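Local coordinates for protein adhesin LabA (Helicobacter pylori, PDB 6GMM) that is a lectin-type adhesin described as LacdiNAc-specific, which probably helps the bacterium attach to the gastric mucosa, at residues S81-G86 and I111-T116; Q96-T101 and E129-I134; G121-L126 and C206-N211; I141-G146 and D344-A349. One frame throughout, in Å; residues are numbered along the deposited sequence.

Interaction 1 of 4, residues S81-G86 and I111-T116; sequences SPCGPG and ITCGTT
C83 and C113 meet sulfur to sulfur, joining the loop that follows helix 57-76 to strand 111-113. The two SG atoms of C83 and C113 lie 2.5 Å apart, longer than a standard disulfide, so the exact bond length deserves caution. C83 SG sits between its own backbone N and carbonyl carbon (chi1 59°), while C113 SG is anti to its carbonyl carbon, and these two rotamers bring SG against SG. Y131 of helix 128-145 packs on both cysteines.

On the C83 backbone, the carbonyl O takes two weak bonds from T115 and one from water 1. The T115 bonds come from its backbone N and from OG1, each at 3.3 Å from C83 O. T115 OG1 stands beside its own backbone N (chi1 -63°), which lets both atoms of one residue reach C83 O. Water 1 gives one proton to C83 O at 3.0 Å and another to T112 O. Further along, the segments are held by a firmer bond from G86 N to T115 O, 3.1 Å long and in the carbonyl plane. G84 CA lies 3.5 Å from T115 O, in a CA-H...O contact.

The implication is of a covalent link backed by polar ones: the disulfide, whatever its exact length, ties the two segments at one point, and the bonds on C83 O and T115 O continue the pairing into the loop.

Interaction 2 of 4, residues Q96-T101 and E129-I134; sequences QTFHNT and ENYAKI
F98 leaves strand 96-98 with CG beside its backbone N (chi1 -50°), and Y131 leaves helix 128-145 with CG anti to its backbone N (chi1 -168°); the two rings are thereby brought together between strand and helix. The setting is a two-stranded antiparallel sheet, strands 96-98 and 111-113, laid against helix 128-145, whose axis in this segment runs at 26° to strand 96-98, nearly parallel, with the axes 9.7 Å apart.

The two aromatic side chains overlap head to tail. Y131 CD1 lies over one face of the F98 ring, displaced toward its rim and 3.6 Å from F98 CD1. The ring centroids are 5.0 Å apart and the planes are tilted at 41°. The far end of the F98 ring rests on the helix itself: F98 CE2 touches CA and CB of A132, where the small methyl lets the ring come close to the helix backbone. Q96 adds a light contact, its OE1 near A132 CB, while its NE2 is hydrogen-bonded to G93 O. The Y131 side chain also meets the W73 ring and packs on I111 and C113. T101 crosses the tyrosine at about a right angle, its methyl CG2 at the edge of the ring, near its plane, and 3.3 Å from Y131 OH.

Interaction 3 of 4, residues G121-L126 and C206-N211; sequences GPYSIL and CPWINN
W208 lies across Y123, and its side chain can be followed outward from the backbone. CB rests against the peptide carbonyl of Y123, 3.5 Å from Y123 C. CG and CD2 pass near the same carbonyl O at longer range. CE3 then comes to the tyrosine ring, and CZ3 reaches it most nearly, 3.8 Å from Y123 CD2. The tyrosine atom sits at the edge of the indole, near its plane, while the indole atom approaches the tyrosine ring obliquely. This course follows from W208 CG being anti to its backbone N (chi1 -177°).

C206 SG meets the same tyrosine ring, also obliquely, 3.9 Å from Y123 CE1, in a sulfur-aromatic contact. Y123 OH is hydrogen-bonded to D231. Two backbone bonds pin the segments together: Y123 N gives to C206 O at 3.0 Å, and W208 N gives to S124 O at 2.8 Å. The side chains of L126 and P207 run alongside each other, L126 CD1 to P207 CG 3.8 Å.

Residues G121 to S124 form a type II beta turn, closed by S124 N to G121 O and with the positive phi typical of its third position at Y123, braced on the loop tied by the C206-C235 disulfide.

Interaction 4 of 4, residues I141-G146 and D344-A349; sequences IQKAFG and DNTWGA
Q142 OE1 accepts from the backbone N of A349 and lies 2.8 Å from water 2, which may also donate to it. A349 N lies 3.0 Å from Q142 OE1, with an angle of 159° at the hydrogen, but it approaches from above the amide plane and not along a lone pair. The other arm of the same amide turns back on the same residue: Q142 NE2 meets A349 O at 2.8 Å in a bent, weak bond, and A349 O also accepts from Q74. A bend at chi2 (-72°) folds the Q142 chain so that its amide comes alongside A349. Water 2 accepts from G348 N at 2.7 Å and lies within hydrogen-bonding distance of Q142 O as well.

These residues meet where helix 128-145 ends, G146 being the first to leave helical geometry, and where the loop before helix 354-366 comes up against it. The methyl of A349 sits over one face of the F145 ring in a CH-pi contact, 3.5 Å from F145 CD1 and offset toward the rim; L66 and N67 of helix 57-76 also touch the F145 side chain. K143 bends at chi2 and chi4, which brings its NZ to T346 OG1 at 3.0 Å.

Interactions 1 and 2 are neighbours with centres about 10 Å apart, meeting through strands 96-98 and 111-113 of one antiparallel sheet, and their segments alternate along the chain. Interaction 3, about 11 Å from interaction 1, opens after it closes and touches it through backbone pairs such as S81 with W208 and G84 with L126. It also touches interaction 2, about 16 Å away, where Y131 and I134 meet L126, so the three form one continuous patch. Interaction 4 stands apart, about 17 Å from interaction 2 between centres, nearest atoms about 5 Å, not touching; its segments alternate with those of interaction 3. Helix 128-145 packs against the sheet near its start and receives a loop from almost two hundred residues later at its end.

Interaction 1 of 4, residues S81-G86 and I111-T116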
loop_
_atom_site.group_PDB
_atom_site.type_symbol
_atom_site.label_atom_id
_atom_site.label_comp_id
_atom_site.label_asym_id
_atom_site.label_seq_id
_atom_site.Cartn_x
_atom_site.Cartn_y
_atom_site.Cartn_z
ATOM N N SER A 81 -7.987 14.516 -28.721
ATOM C CA SER A 81 -8.659 15.431 -29.643
ATOM C C SER A 81 -8.266 16.879 -29.299
ATOM O O SER A 81 -8.476 17.300 -28.153
ATOM C CB SER A 81 -10.168 15.234 -29.565
ATOM O OG SER A 81 -10.723 15.564 -30.823
ATOM N N PRO A 82 -7.568 17.584 -30.230
ATOM C CA PRO A 82 -7.020 18.916 -29.924
ATOM C C PRO A 82 -7.870 19.790 -29.019
ATOM O O PRO A 82 -9.018 20.108 -29.308
ATOM C CB PRO A 82 -6.790 19.543 -31.300
ATOM C CG PRO A 82 -7.174 18.463 -32.307
ATOM C CD PRO A 82 -7.168 17.172 -31.582
ATOM N N CYS A 83 -7.272 20.168 -27.904
ATOM C CA CYS A 83 -7.924 20.966 -26.869
ATOM C C CYS A 83 -8.238 22.378 -27.325
ATOM O O CYS A 83 -7.555 22.907 -28.210
ATOM C CB CYS A 83 -7.091 20.961 -25.590
ATOM S SG CYS A 83 -5.412 21.614 -25.806
ATOM N N GLY A 84 -9.247 22.966 -26.681
ATOM C CA GLY A 84 -9.685 24.335 -26.898
ATOM C C GLY A 84 -10.997 24.681 -26.210
ATOM O O GLY A 84 -11.600 23.805 -25.581
ATOM N N PRO A 85 -11.488 25.949 -26.326
ATOM C CA PRO A 85 -12.738 26.323 -25.643
ATOM C C PRO A 85 -14.053 26.109 -26.403
ATOM O O PRO A 85 -15.115 26.220 -25.784
ATOM C CB PRO A 85 -12.544 27.812 -25.399
ATOM C CG PRO A 85 -11.765 28.270 -26.592
ATOM C CD PRO A 85 -10.892 27.117 -27.012
ATOM N N GLY A 86 -13.987 25.900 -27.721
ATOM C CA GLY A 86 -15.164 25.777 -28.575
ATOM C C GLY A 86 -15.495 27.118 -29.213
ATOM O O GLY A 86 -14.711 28.065 -29.096
ATOM N N ILE A 111 1.945 23.506 -26.202
ATOM C CA ILE A 111 0.619 23.307 -26.753
ATOM C C ILE A 111 -0.258 24.539 -26.546
ATOM O O ILE A 111 -0.204 25.168 -25.483
ATOM C CB ILE A 111 -0.033 22.017 -26.151
ATOM C CG1 ILE A 111 -1.146 21.480 -27.067
ATOM C CG2 ILE A 111 -0.560 22.246 -24.731
ATOM C CD1 ILE A 111 -1.479 20.010 -26.888
ATOM N N THR A 112 -1.068 24.867 -27.557
ATOM C CA THR A 112 -2.050 25.921 -27.448
ATOM C C THR A 112 -3.426 25.264 -27.533
ATOM O O THR A 112 -3.695 24.492 -28.465
ATOM C CB THR A 112 -1.798 27.053 -28.487
ATOM O OG1 THR A 112 -0.575 27.724 -28.164
ATOM C CG2 THR A 112 -2.925 28.065 -28.527
ATOM N N CYS A 113 -4.273 25.534 -26.538
ATOM C CA CYS A 113 -5.655 25.041 -26.494
ATOM C C CYS A 113 -6.463 26.135 -27.131
ATOM O O CYS A 113 -6.983 26.993 -26.416
ATOM C CB CYS A 113 -6.129 24.781 -25.061
ATOM S SG CYS A 113 -5.208 23.505 -24.161
ATOM N N GLY A 114 -6.502 26.153 -28.463
ATOM C CA GLY A 114 -7.225 27.184 -29.207
ATOM C C GLY A 114 -8.236 26.680 -30.217
ATOM O O GLY A 114 -8.620 27.439 -31.117
ATOM N N THR A 115 -8.677 25.408 -30.093
ATOM C CA THR A 115 -9.657 24.823 -31.017
ATOM C C THR A 115 -11.085 25.335 -30.748
ATOM O O THR A 115 -11.603 25.202 -29.639
ATOM C CB THR A 115 -9.549 23.308 -31.012
ATOM O OG1 THR A 115 -8.243 22.991 -31.483
ATOM C CG2 THR A 115 -10.629 22.618 -31.878
ATOM N N THR A 116 -11.722 25.860 -31.800
ATOM C CA THR A 116 -13.059 26.440 -31.787
ATOM C C THR A 116 -14.072 25.653 -32.654
ATOM O O THR A 116 -15.289 25.829 -32.498
ATOM C CB THR A 116 -12.944 27.896 -32.250
ATOM O OG1 THR A 116 -12.168 27.914 -33.445
ATOM C CG2 THR A 116 -12.282 28.802 -31.205
HETATM O O HOH W 1 -5.058 21.977 -29.585
#

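Interaction 2 of 4, residues Q96-T101 and E129-I134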
loop_
_atom_site.group_PDB
_atom_site.type_symbol
_atom_site.label_atom_id
_atom_site.label_comp_id
_atom_site.label_asym_id
_atom_site.label_seq_id
_atom_site.Cartn_x
_atom_site.Cartn_y
_atom_site.Cartn_z
ATOM N N GLN A 96 -5.618 29.189 -24.158
ATOM C CA GLN A 96 -4.387 29.209 -23.359
ATOM C C GLN A 96 -3.257 28.359 -23.975
ATOM O O GLN A 96 -3.528 27.443 -24.758
ATOM C CB GLN A 96 -4.668 28.721 -21.949
ATOM C CG GLN A 96 -5.668 29.527 -21.130
ATOM C CD GLN A 96 -5.863 28.904 -19.782
ATOM O OE1 GLN A 96 -4.904 28.481 -19.132
ATOM N NE2 GLN A 96 -7.111 28.830 -19.329
ATOM N N THR A 97 -1.994 28.683 -23.613
ATOM C CA THR A 97 -0.757 28.018 -24.062
ATOM C C THR A 97 -0.008 27.443 -22.837
ATOM O O THR A 97 0.168 28.139 -21.817
ATOM C CB THR A 97 0.118 28.990 -24.915
ATOM O OG1 THR A 97 -0.617 29.417 -26.066
ATOM C CG2 THR A 97 1.444 28.363 -25.372
ATOM N N PHE A 98 0.425 26.158 -22.953
ATOM C CA PHE A 98 1.085 25.421 -21.897
ATOM C C PHE A 98 2.452 24.911 -22.356
ATOM O O PHE A 98 2.571 24.236 -23.382
ATOM C CB PHE A 98 0.168 24.286 -21.416
ATOM C CG PHE A 98 -1.253 24.733 -21.102
ATOM C CD1 PHE A 98 -2.236 24.747 -22.094
ATOM C CD2 PHE A 98 -1.604 25.140 -19.821
ATOM C CE1 PHE A 98 -3.545 25.164 -21.802
ATOM C CE2 PHE A 98 -2.914 25.533 -19.528
ATOM C CZ PHE A 98 -3.873 25.566 -20.528
ATOM N N HIS A 99 3.491 25.289 -21.612
ATOM C CA HIS A 99 4.865 24.884 -21.880
ATOM C C HIS A 99 5.214 23.641 -21.076
ATOM O O HIS A 99 4.546 23.332 -20.078
ATOM C CB HIS A 99 5.801 26.012 -21.488
ATOM C CG HIS A 99 5.740 27.147 -22.444
ATOM N ND1 HIS A 99 4.785 28.141 -22.322
ATOM C CD2 HIS A 99 6.444 27.348 -23.578
ATOM C CE1 HIS A 99 4.966 28.936 -23.359
ATOM N NE2 HIS A 99 5.950 28.494 -24.147
ATOM N N ASN A 100 6.315 22.966 -21.475
ATOM C CA ASN A 100 6.868 21.784 -20.820
ATOM C C ASN A 100 5.882 20.640 -20.744
ATOM O O ASN A 100 6.051 19.763 -19.916
ATOM C CB ASN A 100 7.452 22.129 -19.435
ATOM C CG ASN A 100 8.301 23.366 -19.449
ATOM O OD1 ASN A 100 9.276 23.474 -20.211
ATOM N ND2 ASN A 100 7.937 24.330 -18.618
ATOM N N THR A 101 4.888 20.608 -21.637
ATOM C CA THR A 101 3.930 19.511 -21.653
ATOM C C THR A 101 4.606 18.190 -22.131
ATOM O O THR A 101 5.742 18.228 -22.634
ATOM C CB THR A 101 2.687 19.870 -22.504
ATOM O OG1 THR A 101 3.048 19.974 -23.883
ATOM C CG2 THR A 101 1.970 21.118 -22.002
ATOM N N GLU A 129 -9.896 24.592 -19.737
ATOM C CA GLU A 129 -9.883 24.521 -18.268
ATOM C C GLU A 129 -9.420 23.149 -17.743
ATOM O O GLU A 129 -8.612 23.107 -16.817
ATOM C CB GLU A 129 -11.212 24.976 -17.603
ATOM C CG GLU A 129 -12.493 24.230 -17.938
ATOM C CD GLU A 129 -13.794 24.923 -17.539
ATOM O OE1 GLU A 129 -13.743 25.991 -16.883
ATOM O OE2 GLU A 129 -14.874 24.408 -17.914
ATOM N N ASN A 130 -9.891 22.031 -18.356
ATOM C CA ASN A 130 -9.461 20.683 -17.953
ATOM C C ASN A 130 -8.007 20.426 -18.369
ATOM O O ASN A 130 -7.326 19.685 -17.718
ATOM C CB ASN A 130 -10.372 19.625 -18.526
ATOM C CG ASN A 130 -11.716 19.580 -17.845
ATOM O OD1 ASN A 130 -11.876 19.946 -16.679
ATOM N ND2 ASN A 130 -12.713 19.100 -18.553
ATOM N N TYR A 131 -7.530 21.028 -19.445
ATOM C CA TYR A 131 -6.133 20.826 -19.809
ATOM C C TYR A 131 -5.286 21.522 -18.749
ATOM O O TYR A 131 -4.380 20.890 -18.206
ATOM C CB TYR A 131 -5.797 21.302 -21.241
ATOM C CG TYR A 131 -4.430 20.811 -21.669
ATOM C CD1 TYR A 131 -3.269 21.398 -21.172
ATOM C CD2 TYR A 131 -4.295 19.694 -22.487
ATOM C CE1 TYR A 131 -2.010 20.904 -21.500
ATOM C CE2 TYR A 131 -3.042 19.195 -22.828
ATOM C CZ TYR A 131 -1.902 19.793 -22.317
ATOM O OH TYR A 131 -0.658 19.284 -22.596
ATOM N N ALA A 132 -5.663 22.759 -18.372
ATOM C CA ALA A 132 -4.971 23.558 -17.365
ATOM C C ALA A 132 -4.877 22.800 -16.039
ATOM O O ALA A 132 -3.797 22.761 -15.439
ATOM C CB ALA A 132 -5.674 24.911 -17.181
ATOM N N LYS A 133 -6.005 22.155 -15.620
ATOM C CA LYS A 133 -6.167 21.354 -14.393
ATOM C C LYS A 133 -5.190 20.169 -14.373
ATOM O O LYS A 133 -4.408 20.027 -13.419
ATOM C CB LYS A 133 -7.617 20.834 -14.303
ATOM C CG LYS A 133 -8.100 20.537 -12.900
ATOM C CD LYS A 133 -9.562 20.064 -12.870
ATOM C CE LYS A 133 -10.556 21.191 -12.700
ATOM N NZ LYS A 133 -11.957 20.739 -12.932
ATOM N N ILE A 134 -5.255 19.316 -15.409
ATOM C CA ILE A 134 -4.386 18.144 -15.574
ATOM C C ILE A 134 -2.911 18.622 -15.663
ATOM O O ILE A 134 -2.061 18.097 -14.953
ATOM C CB ILE A 134 -4.782 17.317 -16.823
ATOM C CG1 ILE A 134 -6.216 16.772 -16.717
ATOM C CG2 ILE A 134 -3.745 16.219 -17.097
ATOM C CD1 ILE A 134 -6.771 16.032 -17.957
#

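Interaction 3 of 4, residues G121-L126 and C206-N211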
loop_
_atom_site.group_PDB
_atom_site.type_symbol
_atom_site.label_atom_id
_atom_site.label_comp_id
_atom_site.label_asym_id
_atom_site.label_seq_id
_atom_site.Cartn_x
_atom_site.Cartn_y
_atom_site.Cartn_z
ATOM N N GLY A 121 -16.014 18.394 -24.345
ATOM C CA GLY A 121 -16.779 17.446 -23.547
ATOM C C GLY A 121 -16.489 15.995 -23.879
ATOM O O GLY A 121 -15.698 15.715 -24.781
ATOM N N PRO A 122 -17.113 15.035 -23.170
ATOM C CA PRO A 122 -16.857 13.610 -23.481
ATOM C C PRO A 122 -17.143 13.252 -24.942
ATOM O O PRO A 122 -18.092 13.776 -25.517
ATOM C CB PRO A 122 -17.775 12.867 -22.518
ATOM C CG PRO A 122 -18.042 13.839 -21.426
ATOM C CD PRO A 122 -18.086 15.174 -22.068
ATOM N N TYR A 123 -16.266 12.407 -25.549
ATOM C CA TYR A 123 -16.346 11.953 -26.949
ATOM C C TYR A 123 -16.131 13.124 -27.918
ATOM O O TYR A 123 -16.358 13.007 -29.132
ATOM C CB TYR A 123 -17.638 11.135 -27.227
ATOM C CG TYR A 123 -17.686 9.825 -26.463
ATOM C CD1 TYR A 123 -17.880 9.803 -25.083
ATOM C CD2 TYR A 123 -17.576 8.602 -27.124
ATOM C CE1 TYR A 123 -17.928 8.604 -24.378
ATOM C CE2 TYR A 123 -17.616 7.396 -26.426
ATOM C CZ TYR A 123 -17.812 7.401 -25.055
ATOM O OH TYR A 123 -17.847 6.212 -24.355
ATOM N N SER A 124 -15.627 14.245 -27.368
ATOM C CA SER A 124 -15.303 15.444 -28.137
ATOM C C SER A 124 -13.937 15.955 -27.659
ATOM O O SER A 124 -13.196 15.178 -27.075
ATOM C CB SER A 124 -16.396 16.494 -27.966
ATOM O OG SER A 124 -16.116 17.558 -28.846
ATOM N N ILE A 125 -13.598 17.217 -27.901
ATOM C CA ILE A 125 -12.309 17.758 -27.502
ATOM C C ILE A 125 -12.214 18.013 -25.996
ATOM O O ILE A 125 -13.227 18.140 -25.293
ATOM C CB ILE A 125 -11.937 19.020 -28.329
ATOM C CG1 ILE A 125 -12.837 20.247 -27.983
ATOM C CG2 ILE A 125 -11.927 18.713 -29.844
ATOM C CD1 ILE A 125 -12.199 21.653 -28.305
ATOM N N LEU A 126 -10.973 18.124 -25.519
ATOM C CA LEU A 126 -10.729 18.423 -24.125
ATOM C C LEU A 126 -10.789 19.925 -23.927
ATOM O O LEU A 126 -10.069 20.639 -24.572
ATOM C CB LEU A 126 -9.363 17.854 -23.678
ATOM C CG LEU A 126 -9.090 17.841 -22.180
ATOM C CD1 LEU A 126 -10.015 16.874 -21.476
ATOM C CD2 LEU A 126 -7.638 17.459 -21.891
ATOM N N CYS A 206 -13.367 12.652 -20.175
ATOM C CA CYS A 206 -13.419 11.568 -21.163
ATOM C C CYS A 206 -13.363 12.098 -22.626
ATOM O O CYS A 206 -14.295 11.848 -23.395
ATOM C CB CYS A 206 -14.655 10.707 -20.930
ATOM S SG CYS A 206 -14.830 9.351 -22.116
ATOM N N PRO A 207 -12.307 12.842 -23.030
ATOM C CA PRO A 207 -12.274 13.379 -24.405
ATOM C C PRO A 207 -12.138 12.268 -25.447
ATOM O O PRO A 207 -11.877 11.125 -25.074
ATOM C CB PRO A 207 -11.034 14.278 -24.377
ATOM C CG PRO A 207 -10.148 13.618 -23.359
ATOM C CD PRO A 207 -11.104 13.251 -22.279
ATOM N N TRP A 208 -12.312 12.591 -26.728
ATOM C CA TRP A 208 -12.182 11.623 -27.811
ATOM C C TRP A 208 -10.708 11.407 -28.106
ATOM O O TRP A 208 -9.892 12.254 -27.775
ATOM C CB TRP A 208 -12.920 12.136 -29.052
ATOM C CG TRP A 208 -12.943 11.231 -30.249
ATOM C CD1 TRP A 208 -12.304 11.438 -31.437
ATOM C CD2 TRP A 208 -13.757 10.063 -30.429
ATOM N NE1 TRP A 208 -12.671 10.473 -32.351
ATOM C CE2 TRP A 208 -13.558 9.612 -31.757
ATOM C CE3 TRP A 208 -14.638 9.351 -29.599
ATOM C CZ2 TRP A 208 -14.176 8.451 -32.257
ATOM C CZ3 TRP A 208 -15.278 8.224 -30.107
ATOM C CH2 TRP A 208 -15.035 7.777 -31.418
ATOM N N ILE A 209 -10.361 10.249 -28.660
ATOM C CA ILE A 209 -8.987 9.935 -29.056
ATOM C C ILE A 209 -9.007 9.986 -30.575
ATOM O O ILE A 209 -9.940 9.433 -31.170
ATOM C CB ILE A 209 -8.510 8.549 -28.493
ATOM C CG1 ILE A 209 -8.472 8.507 -26.913
ATOM C CG2 ILE A 209 -7.158 8.120 -29.089
ATOM C CD1 ILE A 209 -7.523 9.544 -26.195
ATOM N N ASN A 210 -8.009 10.653 -31.200
ATOM C CA ASN A 210 -7.911 10.816 -32.666
ATOM C C ASN A 210 -8.095 9.473 -33.372
ATOM O O ASN A 210 -7.445 8.485 -33.000
ATOM C CB ASN A 210 -6.577 11.503 -33.101
ATOM C CG ASN A 210 -6.325 12.897 -32.536
ATOM O OD1 ASN A 210 -5.163 13.341 -32.378
ATOM N ND2 ASN A 210 -7.395 13.627 -32.226
ATOM N N ASN A 211 -9.046 9.422 -34.336
ATOM C CA ASN A 211 -9.392 8.199 -35.089
ATOM C C ASN A 211 -9.915 7.058 -34.174
ATOM O O ASN A 211 -9.790 5.875 -34.510
ATOM C CB ASN A 211 -8.220 7.733 -35.981
ATOM C CG ASN A 211 -7.682 8.822 -36.872
ATOM O OD1 ASN A 211 -8.376 9.337 -37.752
ATOM N ND2 ASN A 211 -6.436 9.214 -36.649
#

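Interaction 4 of 4, residues I141-G146 and D344-A349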
loop_
_atom_site.group_PDB
_atom_site.type_symbol
_atom_site.label_atom_id
_atom_site.label_comp_id
_atom_site.label_asym_id
_atom_site.label_seq_id
_atom_site.Cartn_x
_atom_site.Cartn_y
_atom_site.Cartn_z
ATOM N N ILE A 141 3.982 17.253 -9.996
ATOM C CA ILE A 141 4.597 15.933 -9.909
ATOM C C ILE A 141 6.008 15.983 -10.470
ATOM O O ILE A 141 6.938 15.561 -9.793
ATOM C CB ILE A 141 3.741 14.831 -10.592
ATOM C CG1 ILE A 141 2.393 14.662 -9.846
ATOM C CG2 ILE A 141 4.528 13.497 -10.637
ATOM C CD1 ILE A 141 1.374 13.779 -10.504
ATOM N N GLN A 142 6.169 16.525 -11.692
ATOM C CA GLN A 142 7.467 16.626 -12.349
ATOM C C GLN A 142 8.460 17.462 -11.548
ATOM O O GLN A 142 9.588 17.010 -11.377
ATOM C CB GLN A 142 7.320 17.120 -13.801
ATOM C CG GLN A 142 6.908 15.988 -14.742
ATOM C CD GLN A 142 7.990 14.953 -15.027
ATOM O OE1 GLN A 142 9.081 14.913 -14.442
ATOM N NE2 GLN A 142 7.707 14.087 -15.960
ATOM N N LYS A 143 8.042 18.645 -10.999
ATOM C CA LYS A 143 8.949 19.476 -10.173
ATOM C C LYS A 143 9.284 18.805 -8.849
ATOM O O LYS A 143 10.398 18.964 -8.350
ATOM C CB LYS A 143 8.425 20.912 -9.952
ATOM C CG LYS A 143 8.138 21.703 -11.243
ATOM C CD LYS A 143 9.386 22.177 -12.002
ATOM C CE LYS A 143 9.055 22.894 -13.300
ATOM N NZ LYS A 143 8.474 21.990 -14.338
ATOM N N ALA A 144 8.344 18.031 -8.281
ATOM C CA ALA A 144 8.616 17.347 -7.011
ATOM C C ALA A 144 9.694 16.279 -7.140
ATOM O O ALA A 144 10.444 16.055 -6.179
ATOM C CB ALA A 144 7.357 16.734 -6.471
ATOM N N PHE A 145 9.766 15.605 -8.303
ATOM C CA PHE A 145 10.773 14.566 -8.547
ATOM C C PHE A 145 12.129 15.206 -8.800
ATOM O O PHE A 145 13.140 14.590 -8.521
ATOM C CB PHE A 145 10.389 13.709 -9.771
ATOM C CG PHE A 145 9.570 12.481 -9.462
ATOM C CD1 PHE A 145 8.195 12.571 -9.268
ATOM C CD2 PHE A 145 10.156 11.220 -9.447
ATOM C CE1 PHE A 145 7.426 11.424 -9.053
ATOM C CE2 PHE A 145 9.380 10.078 -9.270
ATOM C CZ PHE A 145 8.027 10.190 -9.038
ATOM N N GLY A 146 12.138 16.411 -9.371
ATOM C CA GLY A 146 13.366 17.143 -9.682
ATOM C C GLY A 146 14.148 16.576 -10.853
ATOM O O GLY A 146 13.729 15.588 -11.475
ATOM N N ASP A 344 17.735 22.513 -13.635
ATOM C CA ASP A 344 17.626 22.669 -15.081
ATOM C C ASP A 344 16.215 22.275 -15.604
ATOM O O ASP A 344 15.258 23.049 -15.439
ATOM C CB ASP A 344 18.751 21.887 -15.789
ATOM N N ASN A 345 16.098 21.079 -16.232
ATOM C CA ASN A 345 14.851 20.534 -16.778
ATOM C C ASN A 345 14.366 19.413 -15.871
ATOM O O ASN A 345 15.178 18.652 -15.334
ATOM C CB ASN A 345 15.054 19.995 -18.201
ATOM C CG ASN A 345 15.635 20.985 -19.183
ATOM O OD1 ASN A 345 16.831 20.945 -19.514
ATOM N ND2 ASN A 345 14.794 21.883 -19.684
ATOM N N THR A 346 13.043 19.306 -15.713
ATOM C CA THR A 346 12.430 18.296 -14.861
ATOM C C THR A 346 11.765 17.201 -15.704
ATOM O O THR A 346 10.632 17.362 -16.166
ATOM C CB THR A 346 11.504 18.951 -13.822
ATOM O OG1 THR A 346 10.543 19.772 -14.495
ATOM C CG2 THR A 346 12.269 19.774 -12.796
ATOM N N TRP A 347 12.500 16.094 -15.920
ATOM C CA TRP A 347 12.032 14.927 -16.680
ATOM C C TRP A 347 12.214 13.642 -15.880
ATOM O O TRP A 347 12.350 12.560 -16.455
ATOM C CB TRP A 347 12.780 14.784 -18.020
ATOM C CG TRP A 347 12.709 15.950 -18.937
ATOM C CD1 TRP A 347 11.589 16.605 -19.353
ATOM C CD2 TRP A 347 13.801 16.519 -19.658
ATOM N NE1 TRP A 347 11.923 17.571 -20.276
ATOM C CE2 TRP A 347 13.277 17.548 -20.474
ATOM C CE3 TRP A 347 15.177 16.250 -19.708
ATOM C CZ2 TRP A 347 14.081 18.316 -21.318
ATOM C CZ3 TRP A 347 15.974 17.017 -20.542
ATOM C CH2 TRP A 347 15.426 18.039 -21.330
ATOM N N GLY A 348 12.224 13.785 -14.569
ATOM C CA GLY A 348 12.419 12.701 -13.616
ATOM C C GLY A 348 11.271 11.730 -13.457
ATOM O O GLY A 348 11.509 10.596 -13.063
ATOM N N ALA A 349 10.034 12.143 -13.754
ATOM C CA ALA A 349 8.858 11.291 -13.545
ATOM C C ALA A 349 8.196 10.750 -14.799
ATOM O O ALA A 349 8.292 11.355 -15.861
ATOM C CB ALA A 349 7.822 12.049 -12.723
HETATM O O HOH W 2 11.246 15.636 -12.850
#